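Local coordinates for nucleoprotein (Sendai virus, PDB 6M7D) that packages the viral RNA genome into a helical nucleocapsid, one subunit per six nucleotides, shielding it from nucleases and presenting it as template for transcription and replication, at residues T55-A59 / P143-G147; H68-G72 / S221-Q226. All blocks are in the same frame, centred on the assembly; numbering follows the deposited sequence.

Contact 1. Residues T55-A59 / P143-G147; sequences TTFLA and PLFQG
With CG swung anti to the backbone N in both leucines, at chi1 -168° for L58 and -172° for L144, the two side chains reach across from a helix and from a loop to meet at their methyl branches. This is loop-on-helix packing within the region that corresponds to the globular Ncore: the irregular 143-147 segment lays two successive apolar side chains against one side of helix 47-62. CD2 of L58 is the shared surface, meeting L144 CD1 at 3.2 Å and F145 CZ at 3.5 Å, and it approaches the phenyl ring obliquely. The other branch of L144 reaches the next residue along the helix, its CD2 4.2 Å from A59 CB. Within the loop, L144 CG sits over one ring face of F145, displaced toward the rim, on the side from which L58 CD2 arrives. I219 of helix 213-225 and L78 of helix 68-80 also touch L58, while L144 O accepts a hydrogen bond from T215 and ties the loop to the start of helix 213-225. The hydroxyl of T55, hydrogen-bonded to L51 O, stands near the ring plane of F145, with OG1 4.1 Å from CE2 at the edge.

Contact 2. Residues H68-G72 / S221-Q226; sequences HSQRG and SVMRSQ
H68 and S225 make the direct polar link here, a weak hydrogen bond from H68 ND1 to S225 OG at 2.9 Å, with the hydroxyl placed obliquely to the imidazole. Nearer the ring plane, S221 OG lies 3.4 Å from H68 CE1, at the edge. Beside this polar group, V222 divides its methyls between two residues. CG2 comes over one face of the R71 guanidinium, 3.2 Å from NE, whereas CG1 lies 3.4 Å from the backbone N of G72. Q226 follows on the same front: its CG rests 3.4 Å from H68 O, and its carboxamide, bent back at chi2, brings OE1 to 3.5 Å from S69 CA.

The next shell fixes these groups. S225 OG, held between its backbone N and carbonyl carbon by a chi1 of 73°, donates to V222 O from above the carbonyl plane. That same hydroxyl accepts from Q226 NE2 at 3.2 Å, a fairly straight bond (156°) lying close to the amide plane, so one oxygen gives a bond to V222 O, takes one from Q226 NE2, and has the weak one from H68. R71 gives its NE hydrogen to S61 O, which directs the arginine chain, and its NH1 lies over one face of the H68 ring. S221 OG is engaged by G218 O one turn earlier.

Farther out, the short helix axes approach to 9.1 Å at 110° between their directions. The first turn of helix 68-80 thus packs across the last turn of helix 213-225, and Q226, the first residue past that helix, occupies the N-cap position of helix 227-239. This is a steep crossing of two helix ends, an N-terminal turn against a C-terminal one, within the helical part of the paramyxovirus nucleoprotein core.

Overall arrangement
From the N terminus, the chain passes strand 33-40, then runs through helix 47-62 and, after a short connection, into helix 68-80; these helices carry the first segments of contacts 1 and 2. It next forms the rest of the small mixed sheet and helix 129-135 before the 143-147 loop returns to helix 47-62, closing contact 1. Helices 154-160, 163-181 and 188-202 follow, and the end of helix 213-225 then meets helix 68-80 to close contact 2. The two closures cross rather than nest, since their segments alternate. Their centres lie about 17 Å apart. Together they bind the successive helices 47-62 and 68-80 to later parts of the region corresponding to Ncore.

Contact 1. Residues T55-A59 / P143-G147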
loop_
_atom_site.group_PDB
_atom_site.type_symbol
_atom_site.label_atom_id
_atom_site.label_comp_id
_atom_site.label_asym_id
_atom_site.label_seq_id
_atom_site.Cartn_x
_atom_site.Cartn_y
_atom_site.Cartn_z
ATOM N N THR A 55 9.132 2.795 21.075
ATOM C CA THR A 55 10.355 2.165 20.597
ATOM C C THR A 55 10.441 0.713 21.052
ATOM O O THR A 55 10.966 -0.139 20.331
ATOM C CB THR A 55 11.570 2.957 21.072
ATOM O OG1 THR A 55 11.474 4.303 20.590
ATOM C CG2 THR A 55 12.851 2.338 20.552
ATOM N N THR A 56 9.909 0.407 22.235
ATOM C CA THR A 56 9.884 -0.979 22.694
ATOM C C THR A 56 8.958 -1.823 21.832
ATOM O O THR A 56 9.292 -2.958 21.482
ATOM C CB THR A 56 9.455 -1.042 24.156
ATOM O OG1 THR A 56 9.962 0.102 24.852
ATOM C CG2 THR A 56 9.997 -2.291 24.809
ATOM N N PHE A 57 7.789 -1.287 21.485
ATOM C CA PHE A 57 6.899 -1.978 20.559
ATOM C C PHE A 57 7.582 -2.214 19.220
ATOM O O PHE A 57 7.498 -3.310 18.653
ATOM C CB PHE A 57 5.621 -1.170 20.356
ATOM C CG PHE A 57 4.716 -1.155 21.544
ATOM C CD1 PHE A 57 3.695 -0.229 21.634
ATOM C CD2 PHE A 57 4.876 -2.065 22.566
ATOM C CE1 PHE A 57 2.860 -0.212 22.718
ATOM C CE2 PHE A 57 4.041 -2.048 23.653
ATOM C CZ PHE A 57 3.035 -1.121 23.728
ATOM N N LEU A 58 8.262 -1.194 18.699
ATOM C CA LEU A 58 8.927 -1.338 17.410
ATOM C C LEU A 58 10.045 -2.367 17.473
ATOM O O LEU A 58 10.261 -3.116 16.517
ATOM C CB LEU A 58 9.467 0.010 16.947
ATOM C CG LEU A 58 9.934 0.040 15.495
ATOM C CD1 LEU A 58 8.750 0.036 14.555
ATOM C CD2 LEU A 58 10.802 1.243 15.253
ATOM N N ALA A 59 10.772 -2.416 18.587
ATOM C CA ALA A 59 11.866 -3.370 18.710
ATOM C C ALA A 59 11.346 -4.782 18.919
ATOM O O ALA A 59 11.994 -5.755 18.521
ATOM C CB ALA A 59 12.787 -2.964 19.855
ATOM N N PRO A 143 20.172 -2.487 14.620
ATOM C CA PRO A 143 19.729 -1.226 15.226
ATOM C C PRO A 143 18.313 -0.854 14.760
ATOM O O PRO A 143 18.034 -0.975 13.581
ATOM C CB PRO A 143 20.754 -0.196 14.725
ATOM C CG PRO A 143 21.341 -0.825 13.480
ATOM C CD PRO A 143 21.337 -2.316 13.753
ATOM N N LEU A 144 17.467 -0.419 15.699
ATOM C CA LEU A 144 16.055 -0.044 15.409
ATOM C C LEU A 144 15.990 1.179 14.486
ATOM O O LEU A 144 15.181 1.154 13.540
ATOM C CB LEU A 144 15.343 0.235 16.737
ATOM C CG LEU A 144 13.833 0.442 16.635
ATOM C CD1 LEU A 144 13.163 -0.776 16.023
ATOM C CD2 LEU A 144 13.236 0.749 17.999
ATOM N N PHE A 145 16.839 2.182 14.725
ATOM C CA PHE A 145 16.818 3.428 13.912
ATOM C C PHE A 145 18.222 3.748 13.392
ATOM O O PHE A 145 19.211 3.255 13.965
ATOM C CB PHE A 145 16.289 4.613 14.723
ATOM C CG PHE A 145 14.843 4.521 15.137
ATOM C CD1 PHE A 145 13.829 4.583 14.194
ATOM C CD2 PHE A 145 14.493 4.390 16.469
ATOM C CE1 PHE A 145 12.500 4.504 14.575
ATOM C CE2 PHE A 145 13.163 4.312 16.851
ATOM C CZ PHE A 145 12.168 4.370 15.903
ATOM N N GLN A 146 18.286 4.522 12.306
ATOM C CA GLN A 146 19.577 4.931 11.689
ATOM C C GLN A 146 20.259 5.984 12.570
ATOM O O GLN A 146 19.567 6.921 13.015
ATOM C CB GLN A 146 19.328 5.508 10.295
ATOM C CG GLN A 146 18.708 4.515 9.325
ATOM C CD GLN A 146 18.516 5.110 7.952
ATOM O OE1 GLN A 146 18.972 6.214 7.665
ATOM N NE2 GLN A 146 17.835 4.377 7.088
ATOM N N GLY A 147 21.567 5.828 12.797
ATOM C CA GLY A 147 22.346 6.781 13.611
ATOM C C GLY A 147 23.423 7.457 12.781
ATOM O O GLY A 147 24.198 6.735 12.123
#

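Contact 2. Residues H68-G72 / S221-Q226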
loop_
_atom_site.group_PDB
_atom_site.type_symbol
_atom_site.label_atom_id
_atom_site.label_comp_id
_atom_site.label_asym_id
_atom_site.label_seq_id
_atom_site.Cartn_x
_atom_site.Cartn_y
_atom_site.Cartn_z
ATOM N N HIS A 68 5.206 -14.377 14.505
ATOM C CA HIS A 68 4.801 -13.303 13.558
ATOM C C HIS A 68 3.487 -12.667 14.018
ATOM O O HIS A 68 3.366 -11.435 13.893
ATOM C CB HIS A 68 4.745 -13.839 12.122
ATOM C CG HIS A 68 6.058 -13.777 11.420
ATOM N ND1 HIS A 68 6.373 -12.767 10.533
ATOM C CD2 HIS A 68 7.140 -14.581 11.476
ATOM C CE1 HIS A 68 7.590 -12.956 10.068
ATOM N NE2 HIS A 68 8.082 -14.062 10.632
ATOM N N SER A 69 2.538 -13.464 14.515
ATOM C CA SER A 69 1.300 -12.876 15.005
ATOM C C SER A 69 1.565 -11.931 16.168
ATOM O O SER A 69 0.948 -10.867 16.266
ATOM C CB SER A 69 0.325 -13.974 15.416
ATOM O OG SER A 69 0.404 -14.223 16.806
ATOM N N GLN A 70 2.504 -12.284 17.045
ATOM C CA GLN A 70 2.805 -11.413 18.175
ATOM C C GLN A 70 3.532 -10.155 17.721
ATOM O O GLN A 70 3.300 -9.065 18.250
ATOM C CB GLN A 70 3.624 -12.163 19.221
ATOM C CG GLN A 70 3.593 -11.492 20.575
ATOM C CD GLN A 70 2.244 -10.861 20.878
ATOM O OE1 GLN A 70 1.246 -11.558 21.052
ATOM N NE2 GLN A 70 2.209 -9.536 20.934
ATOM N N ARG A 71 4.424 -10.288 16.740
ATOM C CA ARG A 71 5.064 -9.109 16.172
ATOM C C ARG A 71 4.043 -8.213 15.486
ATOM O O ARG A 71 4.122 -6.982 15.573
ATOM C CB ARG A 71 6.157 -9.540 15.202
ATOM C CG ARG A 71 7.189 -10.438 15.825
ATOM C CD ARG A 71 8.008 -11.136 14.771
ATOM N NE ARG A 71 8.703 -10.191 13.913
ATOM C CZ ARG A 71 9.532 -10.543 12.940
ATOM N NH1 ARG A 71 9.769 -11.821 12.708
ATOM N NH2 ARG A 71 10.126 -9.620 12.203
ATOM N N GLY A 72 3.070 -8.812 14.805
ATOM C CA GLY A 72 1.983 -8.029 14.254
ATOM C C GLY A 72 1.162 -7.343 15.322
ATOM O O GLY A 72 0.654 -6.246 15.107
ATOM N N SER A 221 8.242 -8.014 6.551
ATOM C CA SER A 221 8.004 -9.441 6.725
ATOM C C SER A 221 6.806 -9.690 7.627
ATOM O O SER A 221 5.964 -10.550 7.333
ATOM C CB SER A 221 9.254 -10.104 7.289
ATOM O OG SER A 221 9.152 -10.257 8.686
ATOM N N VAL A 222 6.706 -8.944 8.727
ATOM C CA VAL A 222 5.548 -9.085 9.604
ATOM C C VAL A 222 4.266 -8.721 8.866
ATOM O O VAL A 222 3.213 -9.326 9.088
ATOM C CB VAL A 222 5.735 -8.239 10.873
ATOM C CG1 VAL A 222 4.519 -8.322 11.744
ATOM C CG2 VAL A 222 6.931 -8.722 11.627
ATOM N N MET A 223 4.331 -7.733 7.976
ATOM C CA MET A 223 3.151 -7.355 7.206
ATOM C C MET A 223 2.796 -8.416 6.179
ATOM O O MET A 223 1.615 -8.672 5.924
ATOM C CB MET A 223 3.382 -6.021 6.517
ATOM C CG MET A 223 3.336 -4.850 7.440
ATOM S SD MET A 223 3.822 -3.353 6.605
ATOM C CE MET A 223 3.287 -2.159 7.804
ATOM N N ARG A 224 3.803 -9.026 5.561
ATOM C CA ARG A 224 3.550 -10.095 4.607
ATOM C C ARG A 224 2.906 -11.293 5.282
ATOM O O ARG A 224 2.065 -11.973 4.686
ATOM C CB ARG A 224 4.851 -10.507 3.931
ATOM C CG ARG A 224 5.131 -9.778 2.650
ATOM C CD ARG A 224 6.456 -10.203 2.085
ATOM N NE ARG A 224 7.493 -9.215 2.344
ATOM C CZ ARG A 224 8.590 -9.455 3.047
ATOM N NH1 ARG A 224 8.797 -10.655 3.563
ATOM N NH2 ARG A 224 9.483 -8.498 3.231
ATOM N N SER A 225 3.290 -11.576 6.525
ATOM C CA SER A 225 2.752 -12.756 7.189
ATOM C C SER A 225 1.391 -12.479 7.807
ATOM O O SER A 225 0.518 -13.351 7.809
ATOM C CB SER A 225 3.732 -13.251 8.247
ATOM O OG SER A 225 3.742 -12.391 9.365
ATOM N N GLN A 226 1.185 -11.278 8.331
ATOM C CA GLN A 226 0.005 -10.952 9.123
ATOM C C GLN A 226 -0.968 -10.152 8.275
ATOM O O GLN A 226 -0.837 -8.931 8.157
ATOM C CB GLN A 226 0.394 -10.180 10.379
ATOM C CG GLN A 226 1.165 -11.008 11.367
ATOM C CD GLN A 226 0.557 -12.373 11.557
ATOM O OE1 GLN A 226 -0.569 -12.500 12.027
ATOM N NE2 GLN A 226 1.297 -13.406 11.185
#